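Local structure of chorismate synthase (Campylobacter jejuni, 1SQ1) at residues D44-G48 with R327-V331; R131-G135 with A334-L338; A20-I24 with A125-A130; K200-A205 with R319-C323. The protein converts 5-enolpyruvylshikimate-3-phosphate to chorismate with release of phosphate, probably using reduced FMN as cofactor, in the last step of the shikimate pathway. All coordinates share one frame; numbering follows the deposited sequence.

Interaction 1 of 4, residues D44-G48 with R327-V331; sequences DKRKG and RGSVV
The guanidinium groups of Arg46 and Arg327 meet at an angle, their planes 53° apart. NH2 of Arg46 lies over one face of the Arg327 group, while NH1 of Arg327 stands at the edge of the Arg46 group, near its plane. CD of Lys47 takes up an edge position on Arg327. Both arginines are donors, so no hydrogen bond joins them, and the modelled 2.7 Å between Arg46 NH2 and Arg327 NH1 is doubtful at this resolution; the crowding of the three cationic side chains is uncertain in detail. The two arginine side chains lie side by side, pointing the same way. In Arg327, CG is anti to the backbone N (chi1 -178°), and the aliphatic chain passes CB of Arg46, which lies 3.9 Å from Arg327 CG. The arm of Lys47 lies alongside Arg327 too. Below the charged ends the contact turns apolar: buried Val330 directs CG1 at CB of Lys45, 3.9 Å away, a place where a compact branched side chain can fill the join between the end of helix 36-45 and the first turns of helix 325-346. NE of Arg46 is hydrogen-bonded to Ser128 OG of helix 128-143, which helps fix the rotation of its guanidinium. Arg46 is a predicted NADP(+) contact, and the side chain of Arg327 lies about 6 Å from that of Asn238, a predicted FMN contact. Three cationic side chains gathered here, beside the N-terminal part of a helix, are consistent with a pocket prepared for an anionic ligand such as a phosphate-bearing cofactor or substrate.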
loop_
_atom_site.group_PDB
_atom_site.type_symbol
_atom_site.label_atom_id
_atom_site.label_comp_id
_atom_site.label_asym_id
_atom_site.label_seq_id
_atom_site.Cartn_x
_atom_site.Cartn_y
_atom_site.Cartn_z
ATOM N N ASP A 44 9.629 -27.185 13.418
ATOM C CA ASP A 44 10.547 -27.967 14.245
ATOM C C ASP A 44 12.006 -27.818 13.820
ATOM O O ASP A 44 12.920 -28.187 14.565
ATOM C CB ASP A 44 10.153 -29.452 14.245
ATOM C CG ASP A 44 8.818 -29.705 14.937
ATOM O OD1 ASP A 44 8.491 -28.989 15.911
ATOM O OD2 ASP A 44 8.099 -30.635 14.523
ATOM N N LYS A 45 12.226 -27.276 12.625
ATOM C CA LYS A 45 13.582 -27.073 12.131
ATOM C C LYS A 45 14.244 -25.915 12.871
ATOM O O LYS A 45 15.397 -26.027 13.291
ATOM C CB LYS A 45 13.585 -26.801 10.622
ATOM C CG LYS A 45 13.689 -28.055 9.766
ATOM C CD LYS A 45 14.130 -27.714 8.351
ATOM C CE LYS A 45 14.455 -28.965 7.552
ATOM N NZ LYS A 45 14.942 -28.646 6.178
ATOM N N ARG A 46 13.521 -24.808 13.038
ATOM C CA ARG A 46 14.088 -23.668 13.752
ATOM C C ARG A 46 14.306 -24.055 15.222
ATOM O O ARG A 46 13.465 -24.729 15.826
ATOM C CB ARG A 46 13.164 -22.451 13.662
ATOM C CG ARG A 46 11.863 -22.596 14.417
ATOM C CD ARG A 46 11.167 -21.257 14.560
ATOM N NE ARG A 46 11.924 -20.306 15.374
ATOM C CZ ARG A 46 12.084 -20.398 16.693
ATOM N NH1 ARG A 46 11.543 -21.407 17.365
ATOM N NH2 ARG A 46 12.770 -19.467 17.344
ATOM N N LYS A 47 15.434 -23.625 15.791
ATOM C CA LYS A 47 15.781 -23.943 17.181
ATOM C C LYS A 47 15.470 -25.414 17.486
ATOM O O LYS A 47 14.853 -25.734 18.504
ATOM C CB LYS A 47 15.024 -23.020 18.161
ATOM C CG LYS A 47 15.720 -21.694 18.500
ATOM C CD LYS A 47 14.796 -20.735 19.270
ATOM C CE LYS A 47 14.138 -21.373 20.502
ATOM N NZ LYS A 47 13.106 -20.472 21.117
ATOM N N GLY A 48 15.894 -26.298 16.587
ATOM C CA GLY A 48 15.667 -27.722 16.763
ATOM C C GLY A 48 16.903 -28.525 16.398
ATOM O O GLY A 48 17.286 -29.472 17.097
ATOM N N ARG A 327 19.722 -21.149 12.963
ATOM C CA ARG A 327 18.264 -20.993 13.017
ATOM C C ARG A 327 17.885 -20.016 11.902
ATOM O O ARG A 327 16.856 -20.165 11.250
ATOM C CB ARG A 327 17.828 -20.427 14.384
ATOM C CG ARG A 327 16.317 -20.261 14.582
ATOM C CD ARG A 327 15.953 -19.604 15.953
ATOM N NE ARG A 327 15.623 -18.169 15.848
ATOM C CZ ARG A 327 15.123 -17.414 16.839
ATOM N NH1 ARG A 327 14.886 -17.941 18.038
ATOM N NH2 ARG A 327 14.844 -16.125 16.633
ATOM N N GLY A 328 18.749 -19.036 11.671
ATOM C CA GLY A 328 18.484 -18.044 10.648
ATOM C C GLY A 328 18.350 -18.597 9.247
ATOM O O GLY A 328 17.663 -18.012 8.411
ATOM N N SER A 329 19.013 -19.712 8.971
ATOM C CA SER A 329 18.929 -20.299 7.642
ATOM C C SER A 329 17.496 -20.766 7.422
ATOM O O SER A 329 16.962 -20.644 6.317
ATOM C CB SER A 329 19.869 -21.489 7.509
ATOM O OG SER A 329 19.333 -22.622 8.170
ATOM N N VAL A 330 16.871 -21.297 8.476
ATOM C CA VAL A 330 15.487 -21.767 8.378
ATOM C C VAL A 330 14.536 -20.603 8.075
ATOM O O VAL A 330 13.547 -20.763 7.360
ATOM C CB VAL A 330 15.008 -22.455 9.694
ATOM C CG1 VAL A 330 13.614 -23.034 9.496
ATOM C CG2 VAL A 330 15.975 -23.542 10.115
ATOM N N VAL A 331 14.842 -19.436 8.634
ATOM C CA VAL A 331 14.029 -18.247 8.430
ATOM C C VAL A 331 14.300 -17.652 7.050
ATOM O O VAL A 331 13.374 -17.193 6.377
ATOM C CB VAL A 331 14.309 -17.189 9.512
ATOM C CG1 VAL A 331 13.536 -15.921 9.214
ATOM C CG2 VAL A 331 13.922 -17.739 10.874
#

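Interaction 2 of 4, residues R131-G135 with A334-L338; sequences RVAGG and AMVRL
Gly135 and Ala334 bring the two helices together, their CA atoms 4.0 Å apart. Glycine suits this point because its bare backbone lets the partner helix lie directly against it, and alanine suits the other because its single methyl is small enough to pack against the backbone of the facing helix. That methyl, Ala334 CB, lies against the carbonyl oxygen of Arg131, which also accepts the helical bond from Gly135 N, and 3.8 Å from Val132 CA. Leu338 sets its CG 3.9 Å from Gly135 CA and spreads CD2 against the carbonyl of Gly134. The aliphatic part of Arg337 passes the carbonyl of Gly135, with Arg337 CG 3.4 Å from Gly135 O. At the margin Met335, present as selenomethionine, curls back through bends at its second and third torsions (chi2 -48°), which lays SE at the edge of the Arg131 guanidinium, near its plane and 3.6 Å from NE.

Further out, both arginines are held by acids: NH2 of Arg131 makes a salt bridge to Glu127, and NH2 of Arg337 one to Glu42, which probably offsets their buried charges. The short axes approach to 8.2 Å and cross at 42°, a close pairing of helices 128-143 and 325-346. Helix 36-45 packs against Val132 and Arg337, helix 226-235 covers Met335, strand 148-156 reaches Arg337 through Val149, and Tyr223 of a second subunit packs on Arg131.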
loop_
_atom_site.group_PDB
_atom_site.type_symbol
_atom_site.label_atom_id
_atom_site.label_comp_id
_atom_site.label_asym_id
_atom_site.label_seq_id
_atom_site.Cartn_x
_atom_site.Cartn_y
_atom_site.Cartn_z
ATOM N N ARG A 131 7.387 -15.991 11.185
ATOM C CA ARG A 131 7.942 -15.928 9.839
ATOM C C ARG A 131 8.018 -17.318 9.231
ATOM O O ARG A 131 7.750 -17.499 8.046
ATOM C CB ARG A 131 9.333 -15.298 9.876
ATOM C CG ARG A 131 9.451 -14.135 10.864
ATOM C CD ARG A 131 10.865 -13.568 10.946
ATOM N NE ARG A 131 11.232 -12.785 9.773
ATOM C CZ ARG A 131 11.460 -11.477 9.786
ATOM N NH1 ARG A 131 11.789 -10.849 8.663
ATOM N NH2 ARG A 131 11.366 -10.796 10.919
ATOM N N VAL A 132 8.388 -18.305 10.045
ATOM C CA VAL A 132 8.479 -19.692 9.579
ATOM C C VAL A 132 7.082 -20.256 9.247
ATOM O O VAL A 132 6.864 -20.766 8.145
ATOM C CB VAL A 132 9.165 -20.588 10.639
ATOM C CG1 VAL A 132 9.258 -22.029 10.143
ATOM C CG2 VAL A 132 10.547 -20.051 10.933
ATOM N N ALA A 133 6.140 -20.166 10.181
ATOM C CA ALA A 133 4.794 -20.660 9.911
ATOM C C ALA A 133 4.312 -20.100 8.575
ATOM O O ALA A 133 3.978 -20.853 7.656
ATOM C CB ALA A 133 3.843 -20.241 11.017
ATOM N N GLY A 134 4.287 -18.772 8.478
ATOM C CA GLY A 134 3.845 -18.103 7.266
ATOM C C GLY A 134 4.540 -18.589 6.007
ATOM O O GLY A 134 3.884 -18.861 5.002
ATOM N N GLY A 135 5.865 -18.688 6.043
ATOM C CA GLY A 135 6.596 -19.173 4.884
ATOM C C GLY A 135 6.156 -20.583 4.494
ATOM O O GLY A 135 6.042 -20.903 3.301
ATOM N N ALA A 334 11.932 -19.368 4.766
ATOM C CA ALA A 334 10.557 -18.896 4.888
ATOM C C ALA A 334 10.363 -17.570 4.162
ATOM O O ALA A 334 9.432 -17.422 3.377
ATOM C CB ALA A 334 10.186 -18.751 6.357
HETATM N N MSE A 335 11.248 -16.612 4.423
HETATM C CA MSE A 335 11.169 -15.306 3.786
HETATM C C MSE A 335 11.253 -15.377 2.265
HETATM O O MSE A 335 10.481 -14.711 1.567
HETATM C CB MSE A 335 12.270 -14.369 4.306
HETATM C CG MSE A 335 12.153 -13.979 5.767
HETATM SE SE MSE A 335 10.385 -13.378 6.296
HETATM C CE MSE A 335 10.239 -11.735 5.269
ATOM N N VAL A 336 12.189 -16.161 1.741
ATOM C CA VAL A 336 12.311 -16.263 0.291
ATOM C C VAL A 336 11.068 -16.949 -0.255
ATOM O O VAL A 336 10.674 -16.741 -1.400
ATOM C CB VAL A 336 13.561 -17.052 -0.125
ATOM C CG1 VAL A 336 13.594 -17.198 -1.630
ATOM C CG2 VAL A 336 14.811 -16.325 0.355
ATOM N N ARG A 337 10.431 -17.743 0.591
ATOM C CA ARG A 337 9.225 -18.445 0.207
ATOM C C ARG A 337 8.134 -17.403 0.017
ATOM O O ARG A 337 7.583 -17.280 -1.079
ATOM C CB ARG A 337 8.804 -19.410 1.306
ATOM C CG ARG A 337 8.405 -20.772 0.813
ATOM C CD ARG A 337 9.564 -21.759 0.879
ATOM N NE ARG A 337 9.745 -22.335 2.210
ATOM C CZ ARG A 337 10.313 -23.525 2.414
ATOM N NH1 ARG A 337 10.737 -24.244 1.371
ATOM N NH2 ARG A 337 10.475 -23.998 3.644
ATOM N N LEU A 338 7.834 -16.653 1.083
ATOM C CA LEU A 338 6.797 -15.620 1.044
ATOM C C LEU A 338 6.930 -14.718 -0.177
ATOM O O LEU A 338 5.962 -14.488 -0.903
ATOM C CB LEU A 338 6.843 -14.773 2.313
ATOM C CG LEU A 338 6.382 -15.454 3.610
ATOM C CD1 LEU A 338 7.037 -14.756 4.770
ATOM C CD2 LEU A 338 4.866 -15.417 3.764
#

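Interaction 3 of 4, residues A20-I24 with A125-A130; sequences AVGCI and ARESVA
Strand 21-24 passes over the start of helix 128-143, the nearest CA atoms being those of Cys23 and Ala130, 5.5 Å apart. This is a helix-on-sheet contact, joining the helical layer to one of the antiparallel sheets of the sheet-helix-sheet sandwich fold of chorismate synthase. No hydrogen bond crosses between the two segments; the join is made by small and branched apolar groups. In the extended chain Val21 and Cys23 turn their side chains to the helix, and Gly22 between them presents backbone alone on this face.

Val21 is the chief wedge, and its two methyls divide the work. CG1, anti to the carbonyl carbon (chi1 -60°), reaches the residues just before the helix, 4.0 Å from Ala125 CB and 3.9 Å from Arg126 CG. CG2 goes to the helix itself, 3.6 Å from Val129 CG1. A beta-branched residue thus serves both the loop and the first helical turn, and it is equally at home in a strand. Arg126 crosses Val21 at about a right angle, and both its CG and NH1 lie near CG1; its NH2 has a long, weak ion pair with Asp60. The helix opens with Glu127 at the N-cap position.

Strands 9-13 and 78-82 flank this one, with Phe10 touching both Cys23 and Ala130. Ala130 allows the helix to lie close to the sheet, its CB 4.0 Å from Cys23 CB and 4.1 Å from Gly22 O.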
loop_
_atom_site.group_PDB
_atom_site.type_symbol
_atom_site.label_atom_id
_atom_site.label_comp_id
_atom_site.label_asym_id
_atom_site.label_seq_id
_atom_site.Cartn_x
_atom_site.Cartn_y
_atom_site.Cartn_z
ATOM N N ALA A 20 2.748 -17.280 23.377
ATOM C CA ALA A 20 2.717 -17.756 21.997
ATOM C C ALA A 20 2.699 -16.605 20.986
ATOM O O ALA A 20 2.341 -15.473 21.311
ATOM C CB ALA A 20 1.504 -18.657 21.794
ATOM N N VAL A 21 3.106 -16.907 19.761
ATOM C CA VAL A 21 3.121 -15.920 18.693
ATOM C C VAL A 21 2.038 -16.303 17.688
ATOM O O VAL A 21 1.398 -17.346 17.821
ATOM C CB VAL A 21 4.479 -15.899 17.969
ATOM C CG1 VAL A 21 5.582 -15.557 18.945
ATOM C CG2 VAL A 21 4.748 -17.249 17.331
ATOM N N GLY A 22 1.830 -15.466 16.679
ATOM C CA GLY A 22 0.815 -15.776 15.687
ATOM C C GLY A 22 1.005 -15.015 14.395
ATOM O O GLY A 22 1.572 -13.919 14.393
ATOM N N CYS A 23 0.554 -15.598 13.289
ATOM C CA CYS A 23 0.671 -14.931 12.002
ATOM C C CYS A 23 -0.629 -15.037 11.213
ATOM O O CYS A 23 -1.514 -15.827 11.552
ATOM C CB CYS A 23 1.839 -15.501 11.189
ATOM S SG CYS A 23 1.556 -17.029 10.290
ATOM N N ILE A 24 -0.754 -14.206 10.185
ATOM C CA ILE A 24 -1.936 -14.191 9.333
ATOM C C ILE A 24 -1.439 -14.129 7.897
ATOM O O ILE A 24 -0.633 -13.268 7.555
ATOM C CB ILE A 24 -2.824 -12.938 9.612
ATOM C CG1 ILE A 24 -3.205 -12.870 11.088
ATOM C CG2 ILE A 24 -4.106 -13.001 8.801
ATOM C CD1 ILE A 24 -4.016 -14.057 11.564
ATOM N N ALA A 125 7.662 -10.139 21.107
ATOM C CA ALA A 125 7.542 -11.528 20.654
ATOM C C ALA A 125 8.779 -12.015 19.868
ATOM O O ALA A 125 9.692 -11.233 19.582
ATOM C CB ALA A 125 6.263 -11.701 19.809
ATOM N N ARG A 126 8.804 -13.312 19.549
ATOM C CA ARG A 126 9.894 -13.923 18.783
ATOM C C ARG A 126 9.415 -14.241 17.353
ATOM O O ARG A 126 9.223 -15.408 16.990
ATOM C CB ARG A 126 10.398 -15.195 19.494
ATOM C CG ARG A 126 9.347 -16.272 19.783
ATOM C CD ARG A 126 9.865 -17.278 20.825
ATOM N NE ARG A 126 9.352 -18.643 20.641
ATOM C CZ ARG A 126 8.099 -19.037 20.880
ATOM N NH1 ARG A 126 7.189 -18.176 21.326
ATOM N NH2 ARG A 126 7.751 -20.302 20.663
ATOM N N GLU A 127 9.219 -13.175 16.568
ATOM C CA GLU A 127 8.753 -13.218 15.177
ATOM C C GLU A 127 9.227 -14.421 14.380
ATOM O O GLU A 127 8.496 -14.952 13.545
ATOM C CB GLU A 127 9.174 -11.934 14.441
ATOM C CG GLU A 127 10.525 -11.359 14.897
ATOM C CD GLU A 127 11.532 -11.152 13.764
ATOM O OE1 GLU A 127 12.001 -12.150 13.176
ATOM O OE2 GLU A 127 11.864 -9.984 13.467
ATOM N N SER A 128 10.464 -14.828 14.636
ATOM C CA SER A 128 11.084 -15.961 13.971
ATOM C C SER A 128 10.110 -17.124 13.764
ATOM O O SER A 128 10.008 -17.663 12.659
ATOM C CB SER A 128 12.285 -16.423 14.795
ATOM O OG SER A 128 12.941 -17.516 14.186
ATOM N N VAL A 129 9.397 -17.503 14.829
ATOM C CA VAL A 129 8.424 -18.600 14.779
ATOM C C VAL A 129 7.318 -18.308 13.765
ATOM O O VAL A 129 6.928 -19.177 12.979
ATOM C CB VAL A 129 7.764 -18.825 16.151
ATOM C CG1 VAL A 129 6.717 -19.930 16.052
ATOM C CG2 VAL A 129 8.819 -19.177 17.177
ATOM N N ALA A 130 6.811 -17.080 13.803
ATOM C CA ALA A 130 5.763 -16.659 12.892
ATOM C C ALA A 130 6.273 -16.671 11.445
ATOM O O ALA A 130 5.671 -17.304 10.583
ATOM C CB ALA A 130 5.271 -15.268 13.280
#

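Interaction 4 of 4, residues K200-A205 with R319-C323; sequences KDSVGA and RHDPC
Two loops at the predicted FMN site run together here, one leading from helix 186-198 into strand 205-212, the other entering helix 325-346. A single hydrogen bond ties their backbones, from Val203 N to Pro322 O, 2.7 Å long but well bent, with an angle of 135° at the hydrogen. The donor sits 26° out of the carbonyl plane. Ser202 adds a weak, strongly bent CA-H...O contact to the same oxygen, its CA 3.3 Å from Pro322 O. Proline suits this place: it has no N-H of its own to satisfy, and its CB lies 3.8 Å from Asp201 O.

The path of the second loop is shaped by an Asx turn, in which OD1 of Asp321 accepts from Cys323 N, 3.0 Å away, on the anti side of the carboxylate and 28° out of its plane. The turn probably helps hold Cys323 beside the other loop. Its SG, anti to the backbone N, lies 3.8 Å from Ala205 CB, while Cys323 CB meets CG1 of Val203 at 3.9 Å; Ile193 of helix 186-198 packs on the same cysteine.

Ser202 OG bonds to the carbonyl of Thr295, and Thr295 OG1 in turn to Asp321 O, so a residue predicted to bind FMN links the two loops. OD1 of Asp201 is hydrogen-bonded to Ser257 OG of a second subunit, so this loop also takes part in the subunit interface. At the solvent end, Lys200 closes helix 186-198 in a Schellman motif; its side chain and that of Arg319, a predicted FMN contact, cross obliquely, with Lys200 CE 3.5 Å from Arg319 NH1.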
loop_
_atom_site.group_PDB
_atom_site.type_symbol
_atom_site.label_atom_id
_atom_site.label_comp_id
_atom_site.label_asym_id
_atom_site.label_seq_id
_atom_site.Cartn_x
_atom_site.Cartn_y
_atom_site.Cartn_z
ATOM N N LYS A 200 31.189 -18.412 26.297
ATOM C CA LYS A 200 30.152 -17.434 26.618
ATOM C C LYS A 200 30.293 -16.309 25.603
ATOM O O LYS A 200 30.419 -15.139 25.963
ATOM C CB LYS A 200 30.321 -16.872 28.038
ATOM C CG LYS A 200 29.969 -17.845 29.155
ATOM C CD LYS A 200 30.014 -17.175 30.527
ATOM C CE LYS A 200 28.938 -16.098 30.671
ATOM N NZ LYS A 200 28.946 -15.438 32.020
ATOM N N ASP A 201 30.307 -16.679 24.327
ATOM C CA ASP A 201 30.439 -15.709 23.244
ATOM C C ASP A 201 29.584 -16.218 22.085
ATOM O O ASP A 201 28.917 -17.249 22.206
ATOM C CB ASP A 201 31.910 -15.596 22.815
ATOM C CG ASP A 201 32.208 -14.312 22.060
ATOM O OD1 ASP A 201 33.367 -14.159 21.599
ATOM O OD2 ASP A 201 31.291 -13.459 21.939
ATOM N N SER A 202 29.593 -15.503 20.966
ATOM C CA SER A 202 28.813 -15.918 19.810
ATOM C C SER A 202 29.687 -15.858 18.563
ATOM O O SER A 202 30.832 -15.396 18.625
ATOM C CB SER A 202 27.611 -14.999 19.636
ATOM O OG SER A 202 28.043 -13.689 19.319
ATOM N N VAL A 203 29.148 -16.328 17.439
ATOM C CA VAL A 203 29.880 -16.325 16.172
ATOM C C VAL A 203 28.949 -16.174 14.981
ATOM O O VAL A 203 27.850 -16.715 14.986
ATOM C CB VAL A 203 30.684 -17.623 15.985
ATOM C CG1 VAL A 203 29.762 -18.811 16.112
ATOM C CG2 VAL A 203 31.369 -17.619 14.625
ATOM N N GLY A 204 29.401 -15.447 13.961
ATOM C CA GLY A 204 28.593 -15.248 12.767
ATOM C C GLY A 204 28.469 -16.499 11.912
ATOM O O GLY A 204 29.003 -17.551 12.269
ATOM N N ALA A 205 27.758 -16.386 10.789
ATOM C CA ALA A 205 27.556 -17.508 9.863
ATOM C C ALA A 205 27.099 -17.040 8.475
ATOM O O ALA A 205 26.496 -15.979 8.344
ATOM C CB ALA A 205 26.542 -18.487 10.441
ATOM N N ARG A 319 23.889 -21.619 27.341
ATOM C CA ARG A 319 22.613 -20.958 27.053
ATOM C C ARG A 319 22.741 -20.016 25.854
ATOM O O ARG A 319 23.760 -20.026 25.157
ATOM C CB ARG A 319 22.108 -20.183 28.285
ATOM C CG ARG A 319 23.053 -19.110 28.828
ATOM C CD ARG A 319 22.920 -17.775 28.096
ATOM N NE ARG A 319 23.904 -16.801 28.566
ATOM C CZ ARG A 319 25.208 -16.854 28.291
ATOM N NH1 ARG A 319 26.027 -15.927 28.769
ATOM N NH2 ARG A 319 25.688 -17.826 27.525
ATOM N N HIS A 320 21.700 -19.213 25.621
ATOM C CA HIS A 320 21.659 -18.254 24.511
ATOM C C HIS A 320 21.931 -18.938 23.163
ATOM O O HIS A 320 21.891 -20.166 23.061
ATOM C CB HIS A 320 22.688 -17.144 24.742
ATOM C CG HIS A 320 22.426 -15.901 23.955
ATOM N ND1 HIS A 320 21.310 -15.117 24.156
ATOM C CD2 HIS A 320 23.136 -15.300 22.972
ATOM C CE1 HIS A 320 21.345 -14.085 23.330
ATOM N NE2 HIS A 320 22.444 -14.175 22.601
ATOM N N ASP A 321 22.193 -18.154 22.123
ATOM C CA ASP A 321 22.480 -18.746 20.825
ATOM C C ASP A 321 23.860 -18.293 20.358
ATOM O O ASP A 321 24.039 -17.150 19.931
ATOM C CB ASP A 321 21.425 -18.349 19.782
ATOM C CG ASP A 321 21.400 -19.299 18.584
ATOM O OD1 ASP A 321 22.472 -19.842 18.226
ATOM O OD2 ASP A 321 20.314 -19.490 17.993
ATOM N N PRO A 322 24.858 -19.186 20.450
ATOM C CA PRO A 322 26.230 -18.894 20.041
ATOM C C PRO A 322 26.373 -18.715 18.536
ATOM O O PRO A 322 27.414 -18.279 18.050
ATOM C CB PRO A 322 26.994 -20.105 20.554
ATOM C CG PRO A 322 25.994 -21.200 20.418
ATOM C CD PRO A 322 24.761 -20.554 20.987
ATOM N N CYS A 323 25.326 -19.067 17.801
ATOM C CA CYS A 323 25.345 -18.939 16.351
ATOM C C CYS A 323 23.934 -18.968 15.811
ATOM O O CYS A 323 23.436 -20.019 15.414
ATOM C CB CYS A 323 26.141 -20.075 15.720
ATOM S SG CYS A 323 26.195 -19.960 13.929
#

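How the interactions relate
Helix 128-143 is shared by interactions 2 and 3, and helix 325-346 by interactions 1 and 2, so the first three contacts form one connected body. Interactions 1 and 2 have centres 11 Å apart and meet where Arg46 CD packs 3.9 Å from Val132 CG2. Interactions 2 and 3, also 11 Å apart between centres, join through Cys23 SG, 3.7 Å from Gly134 N. Val331 CG2 lies 3.5 Å from Ser128 OG, bringing interaction 1 against interaction 3. Interaction 4 touches none of these, although residues 319-323 lead almost directly into 327-331; its centre is 15 Å from that of interaction 1, with predicted cofactor-binding residues at both.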